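Local coordinates for protein cyclic nucleotide-gated potassium channel mll3241 (Mesorhizobium loti, PDB 4MUV) that forms a homotetrameric membrane potassium channel opened by cAMP, represented here by its cytoplasmic cyclic nucleotide-binding domain in complex with cGMP, at residues Glu64-Val69 with Ala100-Ser105; Arg7-Arg12 with Ala37-Thr42; Val20-Lys25 with Pro122-Ile127. The protein carries 3 engineered substitutions. All blocks are in the same frame, centred on the assembly; numbering follows the deposited sequence. Where two conformers were deposited one is given.

Contact 1. Residues Glu64-Val69 with Ala100-Ser105; sequences EGSVSV and AATTVS. With PCG (cyclic guanosine monophosphate), chain C.
The beta roll of the cyclic nucleotide-binding domain passes from one sheet to the other where Glu64-Val69 runs antiparallel to Ala100-Ser105. Glu64 and Ser105 form a hydrogen-bonded pair, with Ser105 N giving a firm bond to Glu64 O (2.8 Å) and Glu64 N a weak one to Ser105 O. On the same face Ser105 OG donates to Glu64 OE1 at 2.8 Å, meeting the anti side of the carboxylate; the Glu64 chain, extended beyond CG, also brings OE1 to a salt bridge with Arg12. With an alanine here, the Arg12 guanidinium is likely to lose its anionic mate, and Ser105 OG would keep Thr42 but not the carboxylate as a partner.

The strands then part and the register shifts by two residues. Gly65, at a positive phi of 78°, has its CA 3.6 Å from Thr103 O, where a side chain would clash. Ser66 O takes Ala101 N (2.9 Å), and Ser66 N donates to Thr102 OG1 (3.2 Å), while Ser66 OG turns to Glu76. The two valines meet, Val67 CG1 4.0 Å from Val104 CG2. Val69 CG1 lies 3.7 Å from C4 of the cGMP base, placing this crossing beside the nucleotide pocket of the cupin-like jelly roll.

Contact 2. Residues Arg7-Arg12 with Ala37-Thr42; sequences RGDFVR and ALRART. With NA (sodium ion), chain D.
Asp9, near the end of the N-terminal helix 2-10, docks on Arg39 and Arg41 of strand 39-43, an outer strand of the beta roll. The close-fitting part is built around its carboxylate. Arg41 bends at chi2 (-71°), and this fold in the chain swings the guanidinium back to Asp9 in an end-on salt bridge, NH1 and NH2 each giving a hydrogen bond of 2.9 Å to the one oxygen OD1. That oxygen lies almost in the guanidinium plane, yet both nitrogens come to it from one face of the carboxylate, well above its plane. The rotation of the arginine is further fixed by NH1, which also donates to Ala40 O, and by Arg39 CB, which packs on one face of the guanidinium toward its rim. The extended Arg39 chain runs alongside Asp9, its CD 3.5 Å from Asp9 OD2. Backbone joins backbone by a weak bond, Ala40 N to Asp9 O. Buried Ala40 turns its CB to Arg12 CB, 4.2 Å away; beyond, the arginine bends at chi3 (56°) and crosses Thr42 at about a right angle, NH1 3.0 Å from Thr42 OG1.

Solvent enters on the other side. A water sits between Gly8 O and Ala40 O, 2.7 Å from the former. The second carboxylate oxygen, Asp9 OD2, binds a sodium ion at 2.7 Å, and a water also binds the sodium ion, at 2.8 Å.

Contact 3. Residues Val20-Lys25 with Pro122-Ile127; sequences VPLFQK and PEIAEI
The Phe23 ring takes Val20 CG1 over one face, 3.6 Å above the plane and toward the rim, and meets Ile124 CD1 at its edge, 4.3 Å from Phe23 CD1. The ring of Phe61 also meets it, with planes at about 50°. Leu22 packs against two isoleucines of the helix. Its CG stands anti to the backbone N (chi1 -171°), which sends CD1 across, 4.0 Å from Ile124 CG1 and 3.6 Å from Ile127 CD1. Leu22 and Ile127 run antiparallel alongside each other, and Ile124 CD1 also rests 3.7 Å from Leu22 O. No hydrogen bond joins the two segments.

Toward the surface, Lys25 stretches out and reaches Ile127 tip to tip, NZ 3.2 Å from Ile127 CD1. It crosses Glu123 at about a right angle, its CD 3.5 Å from Glu123 OE2. The charged ends, NZ and OE2, stay 4.8 Å apart and form no salt bridge, so at most a weak long-range attraction is likely.

The contact thus seats the loop between helices 13-17 and 28-37 on the first turns of helix 122-139, which further on carries Arg135 and Asp139 of the nucleotide pocket. Leu117 of helix 111-120 touches both Phe23 and Ile124, while Phe61 of strand 58-64 backs Leu22.

Contacts 1 and 2 meet on one sheet, where strands 104-110 and 39-43 are neighbours, and Thr42 of contact 2 lies by Ser105 of contact 1, probably hydrogen-bonded. Contact 3 touches neither, and joins a loop to a helix. All three are partly buried, but their chemistry differs. Contact 1 mixes backbone and side-chain hydrogen bonds with one valine pair, and its far end, Val69, touches the nucleotide; contact 2 is mainly ionic, open to water and a metal ion where the N-terminal helix meets an outer strand; contact 3 is apolar, with charges only at its rim. Along the chain, contact 1 is nested within the loop that contact 3 closes, whereas contacts 2 and 3 interleave.

Contact 1. Residues Glu64-Val69 with Ala100-Ser105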
ATOM      1  N   GLU A  64      -2.200  -5.216  -9.749  1.00 12.36           N
ATOM      2  CA  GLU A  64      -2.499  -5.251 -11.191  1.00 12.65           C
ATOM      3  C   GLU A  64      -2.594  -3.805 -11.659  1.00 10.87           C
ATOM      4  O   GLU A  64      -3.152  -2.970 -10.948  1.00 11.51           O
ATOM      5  CB  GLU A  64      -3.847  -5.939 -11.502  1.00 13.40           C
ATOM      6  CG  GLU A  64      -4.040  -7.358 -10.948  1.00 15.81           C
ATOM      7  CD  GLU A  64      -5.426  -7.928 -11.218  1.00 16.97           C
ATOM      8  OE1 GLU A  64      -6.435  -7.185 -11.139  1.00 17.10           O
ATOM      9  OE2 GLU A  64      -5.516  -9.131 -11.481  1.00 17.44           O
ATOM     10  N   GLY A  65      -2.055  -3.485 -12.831  1.00 12.06           N
ATOM     11  CA  GLY A  65      -2.109  -2.116 -13.307  1.00 11.12           C
ATOM     12  C   GLY A  65      -1.086  -1.229 -12.635  1.00 11.15           C
ATOM     13  O   GLY A  65      -0.162  -1.703 -12.013  1.00 12.62           O
ATOM     14  N   SER A  66      -1.248   0.077 -12.779  1.00 11.83           N
ATOM     15  CA  SER A  66      -0.284   1.019 -12.242  1.00 11.72           C
ATOM     16  C   SER A  66      -0.915   2.298 -11.706  1.00 10.41           C
ATOM     17  O   SER A  66      -2.031   2.685 -12.089  1.00 11.50           O
ATOM     18  CB  SER A  66       0.763   1.364 -13.295  1.00 13.27           C
ATOM     19  OG  SER A  66       0.168   2.002 -14.400  1.00 15.33           O
ATOM     20  N   VAL A  67      -0.173   2.943 -10.806  1.00  9.96           N
ATOM     21  CA  VAL A  67      -0.506   4.260 -10.287  1.00  9.55           C
ATOM     22  C   VAL A  67       0.543   5.285 -10.676  1.00  9.16           C
ATOM     23  O   VAL A  67       1.679   4.934 -10.976  1.00 10.92           O
ATOM     24  CB  VAL A  67      -0.694   4.254  -8.757  1.00  9.66           C
ATOM     25  CG1 VAL A  67      -1.787   3.289  -8.364  1.00 10.99           C
ATOM     26  CG2 VAL A  67       0.594   3.952  -8.043  1.00  9.72           C
ATOM     27  N   SER A  68       0.131   6.544 -10.620  1.00  9.97           N
ATOM     28  CA  SER A  68       0.955   7.706 -10.891  1.00  9.47           C
ATOM     29  C   SER A  68       1.153   8.485  -9.596  1.00  8.65           C
ATOM     30  O   SER A  68       0.193   8.773  -8.901  1.00 10.28           O
ATOM     31  CB  SER A  68       0.183   8.573 -11.889  1.00 14.07           C
ATOM     32  OG  SER A  68       0.706   9.852 -12.000  1.00 20.61           O
ATOM     33  N   VAL A  69       2.398   8.819  -9.286  1.00 10.16           N
ATOM     34  CA  VAL A  69       2.750   9.589  -8.092  1.00  9.96           C
ATOM     35  C   VAL A  69       3.176  10.983  -8.524  1.00 10.30           C
ATOM     36  O   VAL A  69       4.146  11.138  -9.271  1.00 12.16           O
ATOM     37  CB  VAL A  69       3.892   8.914  -7.294  1.00 10.38           C
ATOM     38  CG1 VAL A  69       4.212   9.736  -6.040  1.00 10.29           C
ATOM     39  CG2 VAL A  69       3.541   7.463  -6.963  1.00 12.25           C
ATOM     40  N   ALA A 100      -4.751   6.496  -9.923  1.00  9.65           N
ATOM     41  CA  ALA A 100      -4.665   5.376 -10.838  1.00  9.00           C
ATOM     42  C   ALA A 100      -4.176   5.889 -12.194  1.00 10.78           C
ATOM     43  O   ALA A 100      -4.677   6.885 -12.712  1.00 11.11           O
ATOM     44  CB  ALA A 100      -6.016   4.716 -10.994  1.00  9.68           C
ATOM     45  N   ALA A 101      -3.187   5.215 -12.778  1.00 10.62           N
ATOM     46  CA  ALA A 101      -2.722   5.551 -14.117  1.00 11.50           C
ATOM     47  C   ALA A 101      -3.606   4.796 -15.127  1.00 11.84           C
ATOM     48  O   ALA A 101      -4.439   5.383 -15.797  1.00 14.90           O
ATOM     49  CB  ALA A 101      -1.256   5.189 -14.254  1.00 13.14           C
ATOM     50  N   THR A 102      -3.434   3.485 -15.192  1.00 12.57           N
ATOM     51  CA  THR A 102      -4.400   2.609 -15.796  1.00 13.34           C
ATOM     52  C   THR A 102      -5.364   2.205 -14.687  1.00 12.93           C
ATOM     53  O   THR A 102      -5.157   2.529 -13.516  1.00 13.45           O
ATOM     54  CB  THR A 102      -3.705   1.361 -16.373  1.00 14.68           C
ATOM     55  OG1 THR A 102      -3.018   0.653 -15.335  1.00 17.38           O
ATOM     56  CG2 THR A 102      -2.730   1.736 -17.480  1.00 15.96           C
ATOM     57  N   THR A 103      -6.413   1.478 -15.034  1.00 12.78           N
ATOM     58  CA  THR A 103      -7.223   0.819 -14.027  1.00 12.64           C
ATOM     59  C   THR A 103      -6.282   0.002 -13.166  1.00 11.15           C
ATOM     60  O   THR A 103      -5.419  -0.671 -13.685  1.00 13.21           O
ATOM     61  CB  THR A 103      -8.218  -0.134 -14.677  1.00 16.96           C
ATOM     62  OG1 THR A 103      -8.816   0.505 -15.800  1.00 23.75           O
ATOM     63  CG2 THR A 103      -9.259  -0.547 -13.657  1.00 16.04           C
ATOM     64  N   VAL A 104      -6.431   0.058 -11.846  1.00 10.36           N
ATOM     65  CA  VAL A 104      -5.462  -0.570 -10.960  1.00 10.27           C
ATOM     66  C   VAL A 104      -6.145  -1.390  -9.862  1.00  9.38           C
ATOM     67  O   VAL A 104      -7.182  -0.995  -9.343  1.00 10.96           O
ATOM     68  CB  VAL A 104      -4.523   0.511 -10.364  1.00 10.17           C
ATOM     69  CG1 VAL A 104      -5.293   1.502  -9.459  1.00 10.95           C
ATOM     70  CG2 VAL A 104      -3.346  -0.119  -9.642  1.00 10.57           C
ATOM     71  N   SER A 105      -5.590  -2.561  -9.542  1.00  9.56           N
ATOM     72  CA  SER A 105      -6.000  -3.350  -8.381  1.00  9.98           C
ATOM     73  C   SER A 105      -4.979  -3.177  -7.301  1.00  8.58           C
ATOM     74  O   SER A 105      -3.761  -3.277  -7.533  1.00  9.56           O
ATOM     75  CB  SER A 105      -6.158  -4.855  -8.667  1.00 12.61           C
ATOM     76  OG  SER A 105      -7.219  -5.026  -9.558  1.00 13.71           O
TER
HETATM   77  PA  PCG C 401       2.247   8.966   1.684  1.00  7.07           P
HETATM   78  O1A PCG C 401       1.504   8.325   2.838  1.00  8.00           O
HETATM   79  O2A PCG C 401       2.958  10.240   1.977  1.00  8.23           O
HETATM   80  O5' PCG C 401       1.244   9.209   0.534  1.00  7.12           O
HETATM   81  C5' PCG C 401       1.697   9.441  -0.722  1.00  8.86           C
HETATM   82  C4' PCG C 401       2.642   8.289  -1.108  1.00  7.32           C
HETATM   83  O4' PCG C 401       3.243   8.285  -2.457  1.00  8.14           O
HETATM   84  C3' PCG C 401       3.699   8.242  -0.228  1.00  7.02           C
HETATM   85  O3' PCG C 401       3.284   7.897   1.131  1.00  7.25           O
HETATM   86  C2' PCG C 401       4.642   7.175  -0.919  1.00  7.42           C
HETATM   87  O2' PCG C 401       4.308   5.875  -0.434  1.00  8.00           O
HETATM   88  C1' PCG C 401       4.375   7.299  -2.294  1.00  6.67           C
HETATM   89  N9  PCG C 401       5.457   7.727  -3.129  1.00  7.65           N
HETATM   90  C8  PCG C 401       6.059   7.017  -4.140  1.00  8.03           C
HETATM   91  N7  PCG C 401       7.108   7.671  -4.642  1.00  8.12           N
HETATM   92  C5  PCG C 401       7.177   8.843  -3.929  1.00  7.64           C
HETATM   93  C6  PCG C 401       8.092   9.948  -4.003  1.00  8.99           C
HETATM   94  O6  PCG C 401       9.056  10.050  -4.800  1.00  9.19           O
HETATM   95  N1  PCG C 401       7.835  10.957  -3.106  1.00  7.74           N
HETATM   96  C2  PCG C 401       6.823  10.918  -2.159  1.00  9.44           C
HETATM   97  N2  PCG C 401       6.679  11.957  -1.316  1.00 10.62           N
HETATM   98  N3  PCG C 401       5.930   9.882  -2.057  1.00  8.23           N
HETATM   99  C4  PCG C 401       6.174   8.851  -2.988  1.00  7.87           C

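Contact 2. Residues Arg7-Arg12 with Ala37-Thr42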
ATOM      1  N   ARG A   7     -17.038 -10.980   2.696  1.00 11.35           N
ATOM      2  CA  ARG A   7     -16.727 -11.859   1.580  1.00 10.68           C
ATOM      3  C   ARG A   7     -16.154 -11.053   0.421  1.00 10.12           C
ATOM      4  O   ARG A   7     -15.175 -11.466  -0.174  1.00 11.83           O
ATOM      5  CB  ARG A   7     -17.963 -12.635   1.114  1.00 13.66           C
ATOM      6  CG  ARG A   7     -18.395 -13.730   2.060  1.00 16.71           C
ATOM      7  CD  ARG A   7     -19.424 -14.668   1.405  1.00 19.49           C
ATOM      8  NE  ARG A   7     -20.755 -14.066   1.256  1.00 20.88           N
ATOM      9  CZ  ARG A   7     -21.700 -14.084   2.194  1.00 22.83           C
ATOM     10  NH1 ARG A   7     -21.456 -14.634   3.372  1.00 23.50           N
ATOM     11  NH2 ARG A   7     -22.886 -13.529   1.968  1.00 23.44           N
ATOM     12  N   GLY A   8     -16.745  -9.901   0.129  1.00 10.15           N
ATOM     13  CA  GLY A   8     -16.234  -9.068  -0.942  1.00 10.87           C
ATOM     14  C   GLY A   8     -14.824  -8.565  -0.689  1.00  9.35           C
ATOM     15  O   GLY A   8     -14.052  -8.452  -1.621  1.00 11.82           O
ATOM     16  N   ASP A   9     -14.513  -8.241   0.559  1.00  9.22           N
ATOM     17  CA  ASP A   9     -13.202  -7.701   0.928  1.00  9.96           C
ATOM     18  C   ASP A   9     -12.096  -8.733   0.840  1.00 10.83           C
ATOM     19  O   ASP A   9     -10.932  -8.355   0.715  1.00 11.68           O
ATOM     20  CB  ASP A   9     -13.243  -7.134   2.347  1.00 11.79           C
ATOM     21  CG  ASP A   9     -13.883  -5.767   2.428  1.00 11.89           C
ATOM     22  OD1 ASP A   9     -14.160  -5.136   1.377  1.00 11.80           O
ATOM     23  OD2 ASP A   9     -14.081  -5.295   3.581  1.00 13.48           O
ATOM     24  N   PHE A  10     -12.439 -10.025   0.877  1.00  9.77           N
ATOM     25  CA  PHE A  10     -11.471 -11.125   0.958  1.00 10.04           C
ATOM     26  C   PHE A  10     -11.357 -11.986  -0.285  1.00  8.28           C
ATOM     27  O   PHE A  10     -10.316 -12.593  -0.495  1.00  8.86           O
ATOM     28  CB  PHE A  10     -11.804 -12.029   2.150  1.00 11.10           C
ATOM     29  CG  PHE A  10     -10.781 -13.103   2.396  1.00 10.92           C
ATOM     30  CD1 PHE A  10      -9.578 -12.802   2.990  1.00 12.88           C
ATOM     31  CD2 PHE A  10     -11.024 -14.413   2.013  1.00 11.82           C
ATOM     32  CE1 PHE A  10      -8.635 -13.799   3.215  1.00 14.16           C
ATOM     33  CE2 PHE A  10     -10.084 -15.404   2.220  1.00 14.49           C
ATOM     34  CZ  PHE A  10      -8.896 -15.105   2.832  1.00 15.58           C
ATOM     35  N   VAL A  11     -12.425 -12.077  -1.073  1.00  8.82           N
ATOM     36  CA  VAL A  11     -12.553 -13.118  -2.101  1.00  8.25           C
ATOM     37  C   VAL A  11     -11.385 -13.202  -3.117  1.00 10.17           C
ATOM     38  O   VAL A  11     -11.090 -14.275  -3.638  1.00 12.49           O
ATOM     39  CB  VAL A  11     -13.908 -12.925  -2.866  1.00 11.15           C
ATOM     40  CG1 VAL A  11     -13.952 -11.630  -3.677  1.00 12.50           C
ATOM     41  CG2 VAL A  11     -14.206 -14.082  -3.766  1.00 12.55           C
ATOM     42  N   ARG A  12     -10.747 -12.068  -3.385  1.00 10.10           N
ATOM     43  CA  ARG A  12      -9.649 -11.946  -4.344  1.00 13.67           C
ATOM     44  C   ARG A  12      -8.281 -11.950  -3.662  1.00 10.91           C
ATOM     45  O   ARG A  12      -7.240 -12.030  -4.330  1.00 11.30           O
ATOM     46  CB  ARG A  12      -9.746 -10.604  -5.122  1.00 18.67           C
ATOM     47  CG  ARG A  12     -11.139 -10.221  -5.679  1.00 22.69           C
ATOM     48  CD  ARG A  12     -11.065  -8.847  -6.372  1.00 23.95           C
ATOM     49  NE  ARG A  12     -10.044  -8.889  -7.412  1.00 21.19           N
ATOM     50  CZ  ARG A  12      -9.447  -7.847  -8.008  1.00 20.81           C
ATOM     51  NH1 ARG A  12      -9.699  -6.583  -7.648  1.00 22.41           N
ATOM     52  NH2 ARG A  12      -8.553  -8.083  -8.968  1.00 20.33           N
ATOM     53  N   ALA A  37      -6.707  -9.392   6.701  1.00 10.10           N
ATOM     54  CA  ALA A  37      -6.950  -8.004   7.050  1.00 11.35           C
ATOM     55  C   ALA A  37      -6.950  -7.091   5.844  1.00 10.36           C
ATOM     56  O   ALA A  37      -7.515  -5.994   5.885  1.00 11.50           O
ATOM     57  CB  ALA A  37      -5.914  -7.545   8.036  1.00 13.92           C
ATOM     58  N   LEU A  38      -6.308  -7.515   4.760  1.00  9.23           N
ATOM     59  CA  LEU A  38      -6.243  -6.714   3.553  1.00  8.18           C
ATOM     60  C   LEU A  38      -7.616  -6.611   2.930  1.00  8.71           C
ATOM     61  O   LEU A  38      -8.460  -7.476   3.139  1.00 10.31           O
ATOM     62  CB  LEU A  38      -5.300  -7.331   2.527  1.00  8.91           C
ATOM     63  CG  LEU A  38      -3.819  -7.295   2.863  1.00  9.45           C
ATOM     64  CD1 LEU A  38      -3.028  -8.177   1.908  1.00 10.84           C
ATOM     65  CD2 LEU A  38      -3.300  -5.885   2.830  1.00 11.75           C
ATOM     66  N   ARG A  39      -7.827  -5.568   2.140  1.00  9.18           N
ATOM     67  CA  ARG A  39      -9.054  -5.421   1.379  1.00  9.50           C
ATOM     68  C   ARG A  39      -8.690  -5.119  -0.065  1.00  9.47           C
ATOM     69  O   ARG A  39      -8.031  -4.142  -0.344  1.00  9.61           O
ATOM     70  CB  ARG A  39      -9.934  -4.327   1.988  1.00 12.34           C
ATOM     71  CG  ARG A  39     -10.332  -4.577   3.446  1.00 16.73           C
ATOM     72  CD  ARG A  39     -11.136  -3.421   4.013  1.00 22.38           C
ATOM     73  NE  ARG A  39     -11.377  -3.570   5.442  1.00 30.08           N
ATOM     74  CZ  ARG A  39     -12.058  -2.681   6.162  1.00 34.42           C
ATOM     75  NH1 ARG A  39     -12.564  -1.592   5.579  1.00 35.35           N
ATOM     76  NH2 ARG A  39     -12.239  -2.880   7.461  1.00 35.62           N
ATOM     77  N   ALA A  40      -9.121  -5.959  -1.005  1.00  9.65           N
ATOM     78  CA  ALA A  40      -8.805  -5.713  -2.402  1.00  8.77           C
ATOM     79  C   ALA A  40      -9.758  -4.675  -2.978  1.00  8.33           C
ATOM     80  O   ALA A  40     -10.962  -4.720  -2.740  1.00 10.48           O
ATOM     81  CB  ALA A  40      -8.841  -7.009  -3.213  1.00 10.68           C
ATOM     82  N   ARG A  41      -9.194  -3.755  -3.749  1.00  9.70           N
ATOM     83  CA  ARG A  41      -9.921  -2.650  -4.347  1.00 10.91           C
ATOM     84  C   ARG A  41      -9.436  -2.419  -5.758  1.00 11.31           C
ATOM     85  O   ARG A  41      -8.251  -2.403  -5.993  1.00 12.87           O
ATOM     86  CB  ARG A  41      -9.649  -1.360  -3.560  1.00 12.57           C
ATOM     87  CG  ARG A  41     -10.018  -1.430  -2.081  1.00 13.98           C
ATOM     88  CD  ARG A  41     -11.522  -1.449  -1.992  1.00 13.12           C
ATOM     89  NE  ARG A  41     -12.095  -1.488  -0.637  1.00 13.92           N
ATOM     90  CZ  ARG A  41     -12.600  -2.568  -0.036  1.00 11.29           C
ATOM     91  NH1 ARG A  41     -12.543  -3.765  -0.605  1.00 11.47           N
ATOM     92  NH2 ARG A  41     -13.199  -2.441   1.156  1.00 12.82           N
ATOM     93  N   THR A  42     -10.353  -2.181  -6.683  1.00 11.54           N
ATOM     94  CA  THR A  42     -10.001  -1.729  -8.013  1.00 10.74           C
ATOM     95  C   THR A  42     -10.404  -0.268  -8.174  1.00 11.48           C
ATOM     96  O   THR A  42     -11.503   0.143  -7.781  1.00 14.15           O
ATOM     97  CB  THR A  42     -10.641  -2.620  -9.082  1.00 12.93           C
ATOM     98  OG1 THR A  42     -10.129  -3.949  -8.956  1.00 15.96           O
ATOM     99  CG2 THR A  42     -10.325  -2.132 -10.482  1.00 13.99           C
TER
HETATM  100 NA    NA D 402     -15.002  -2.757   3.891  1.00 18.96          NA
HETATM  101  O   HOH W   1     -12.116  -7.204  -2.987  1.00 19.41           O
HETATM  102  O   HOH W   2     -16.258  -2.114   6.311  1.00 25.24           O

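Contact 3. Residues Val20-Lys25 with Pro122-Ile127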
ATOM      1  N   VAL A  20       2.978  -9.740  -4.523  1.00 14.54           N
ATOM      2  CA  VAL A  20       3.633  -8.814  -3.584  1.00 14.46           C
ATOM      3  C   VAL A  20       4.922  -9.422  -3.053  1.00 14.05           C
ATOM      4  O   VAL A  20       4.888 -10.166  -2.088  1.00 13.68           O
ATOM      5  CB  VAL A  20       2.703  -8.459  -2.392  1.00 15.36           C
ATOM      6  CG1 VAL A  20       3.376  -7.426  -1.459  1.00 16.32           C
ATOM      7  CG2 VAL A  20       1.387  -7.905  -2.902  1.00 17.75           C
ATOM      8  N   PRO A  21       6.068  -9.058  -3.655  1.00 16.68           N
ATOM      9  CA  PRO A  21       7.325  -9.671  -3.228  1.00 17.00           C
ATOM     10  C   PRO A  21       7.630  -9.461  -1.763  1.00 14.65           C
ATOM     11  O   PRO A  21       8.228 -10.330  -1.136  1.00 16.13           O
ATOM     12  CB  PRO A  21       8.372  -8.941  -4.069  1.00 20.75           C
ATOM     13  CG  PRO A  21       7.653  -8.523  -5.271  1.00 20.90           C
ATOM     14  CD  PRO A  21       6.279  -8.159  -4.803  1.00 18.46           C
ATOM     15  N   LEU A  22       7.225  -8.323  -1.224  1.00 16.40           N
ATOM     16  CA  LEU A  22       7.500  -8.021   0.166  1.00 17.46           C
ATOM     17  C   LEU A  22       7.044  -9.145   1.085  1.00 18.26           C
ATOM     18  O   LEU A  22       7.686  -9.423   2.095  1.00 20.49           O
ATOM     19  CB  LEU A  22       6.819  -6.710   0.578  1.00 18.22           C
ATOM     20  CG  LEU A  22       7.200  -6.153   1.946  1.00 18.87           C
ATOM     21  CD1 LEU A  22       8.689  -5.763   1.967  1.00 19.68           C
ATOM     22  CD2 LEU A  22       6.338  -4.931   2.263  1.00 19.34           C
ATOM     23  N   PHE A  23       5.942  -9.793   0.722  1.00 18.05           N
ATOM     24  CA  PHE A  23       5.312 -10.763   1.619  1.00 18.65           C
ATOM     25  C   PHE A  23       5.821 -12.178   1.427  1.00 15.31           C
ATOM     26  O   PHE A  23       5.466 -13.054   2.199  1.00 15.87           O
ATOM     27  CB  PHE A  23       3.798 -10.735   1.457  1.00 20.85           C
ATOM     28  CG  PHE A  23       3.143  -9.432   1.910  1.00 22.42           C
ATOM     29  CD1 PHE A  23       3.765  -8.585   2.818  1.00 23.74           C
ATOM     30  CD2 PHE A  23       1.909  -9.076   1.417  1.00 24.93           C
ATOM     31  CE1 PHE A  23       3.168  -7.391   3.233  1.00 24.32           C
ATOM     32  CE2 PHE A  23       1.288  -7.889   1.807  1.00 22.45           C
ATOM     33  CZ  PHE A  23       1.920  -7.037   2.721  1.00 22.92           C
ATOM     34  N   GLN A  24       6.639 -12.404   0.405  1.00 16.43           N
ATOM     35  CA  GLN A  24       7.381 -13.652   0.295  0.62 19.27           C
ATOM     36  C   GLN A  24       8.299 -13.627   1.536  1.00 22.87           C
ATOM     37  O   GLN A  24       8.726 -14.642   2.038  1.00 25.44           O
ATOM     38  CB  GLN A  24       8.213 -13.655  -0.991  0.62 19.16           C
ATOM     39  CG  GLN A  24       8.199 -14.908  -1.820  0.62 20.47           C
ATOM     40  CD  GLN A  24       9.117 -14.801  -3.023  0.62 20.52           C
ATOM     41  OE1 GLN A  24      10.139 -14.104  -2.991  0.62 22.28           O
ATOM     42  NE2 GLN A  24       8.748 -15.475  -4.100  0.62 17.24           N
ATOM     43  N   LYS A  25       8.576 -12.430   2.041  1.00 25.73           N
ATOM     44  CA  LYS A  25       9.445 -12.285   3.200  1.00 25.07           C
ATOM     45  C   LYS A  25       8.832 -12.722   4.547  1.00 26.69           C
ATOM     46  O   LYS A  25       9.495 -12.576   5.579  1.00 29.61           O
ATOM     47  CB  LYS A  25       9.989 -10.855   3.277  0.71 26.24           C
ATOM     48  CG  LYS A  25      10.891 -10.530   2.098  0.60 27.67           C
ATOM     49  CD  LYS A  25      11.244  -9.056   2.048  0.65 27.58           C
ATOM     50  CE  LYS A  25      12.011  -8.723   0.781  0.61 28.50           C
ATOM     51  NZ  LYS A  25      11.923  -7.276   0.449  0.44 29.65           N
ATOM     52  N   PRO A 122      10.581  -7.321  11.792  1.00 23.06           N
ATOM     53  CA  PRO A 122      11.609  -6.271  11.726  1.00 24.87           C
ATOM     54  C   PRO A 122      12.138  -6.022  10.328  1.00 22.31           C
ATOM     55  O   PRO A 122      12.389  -4.855   9.977  1.00 23.14           O
ATOM     56  CB  PRO A 122      12.731  -6.811  12.626  1.00 26.22           C
ATOM     57  CG  PRO A 122      12.347  -8.199  13.004  1.00 28.41           C
ATOM     58  CD  PRO A 122      10.890  -8.337  12.817  1.00 26.73           C
ATOM     59  N   GLU A 123      12.279  -7.074   9.533  1.00 22.59           N
ATOM     60  CA  GLU A 123      12.774  -6.933   8.169  0.53 22.03           C
ATOM     61  C   GLU A 123      11.840  -6.023   7.397  1.00 19.29           C
ATOM     62  O   GLU A 123      12.286  -5.127   6.685  1.00 17.26           O
ATOM     63  CB  GLU A 123      12.892  -8.289   7.454  0.53 24.41           C
ATOM     64  CG  GLU A 123      13.345  -8.156   5.996  0.53 27.16           C
ATOM     65  CD  GLU A 123      13.612  -9.486   5.310  0.53 30.41           C
ATOM     66  OE1 GLU A 123      13.385 -10.539   5.933  0.53 32.01           O
ATOM     67  OE2 GLU A 123      14.051  -9.469   4.139  0.53 32.19           O
ATOM     68  N   ILE A 124      10.543  -6.247   7.542  1.00 16.99           N
ATOM     69  CA  ILE A 124       9.593  -5.494   6.746  1.00 14.86           C
ATOM     70  C   ILE A 124       9.478  -4.062   7.266  1.00 13.81           C
ATOM     71  O   ILE A 124       9.405  -3.110   6.479  1.00 13.40           O
ATOM     72  CB  ILE A 124       8.227  -6.213   6.651  1.00 16.72           C
ATOM     73  CG1 ILE A 124       8.313  -7.352   5.618  1.00 21.38           C
ATOM     74  CG2 ILE A 124       7.110  -5.245   6.279  1.00 18.05           C
ATOM     75  CD1 ILE A 124       7.060  -8.162   5.495  1.00 23.69           C
ATOM     76  N   ALA A 125       9.487  -3.897   8.588  1.00 13.52           N
ATOM     77  CA  ALA A 125       9.422  -2.562   9.166  1.00 14.52           C
ATOM     78  C   ALA A 125      10.568  -1.719   8.636  1.00 14.35           C
ATOM     79  O   ALA A 125      10.387  -0.536   8.321  1.00 14.29           O
ATOM     80  CB  ALA A 125       9.500  -2.636  10.654  1.00 16.16           C
ATOM     81  N   GLU A 126      11.756  -2.309   8.535  1.00 15.70           N
ATOM     82  CA  GLU A 126      12.930  -1.602   8.034  0.55 16.35           C
ATOM     83  C   GLU A 126      12.811  -1.265   6.554  1.00 14.73           C
ATOM     84  O   GLU A 126      13.232  -0.189   6.125  1.00 14.52           O
ATOM     85  CB  GLU A 126      14.203  -2.422   8.291  0.55 20.05           C
ATOM     86  CG  GLU A 126      15.510  -1.679   7.977  0.55 23.92           C
ATOM     87  CD  GLU A 126      15.816  -0.563   8.968  0.55 27.10           C
ATOM     88  OE1 GLU A 126      14.926  -0.180   9.755  0.55 28.45           O
ATOM     89  OE2 GLU A 126      16.961  -0.065   8.968  0.55 30.03           O
ATOM     90  N   ILE A 127      12.245  -2.189   5.771  1.00 13.00           N
ATOM     91  CA  ILE A 127      12.007  -1.893   4.355  1.00 13.57           C
ATOM     92  C   ILE A 127      11.082  -0.686   4.219  1.00 11.37           C
ATOM     93  O   ILE A 127      11.342   0.203   3.404  1.00 12.08           O
ATOM     94  CB  ILE A 127      11.450  -3.098   3.594  1.00 14.96           C
ATOM     95  CG1 ILE A 127      12.570  -4.128   3.432  1.00 18.20           C
ATOM     96  CG2 ILE A 127      10.883  -2.694   2.223  1.00 15.89           C
ATOM     97  CD1 ILE A 127      12.083  -5.517   3.093  1.00 20.83           C
TER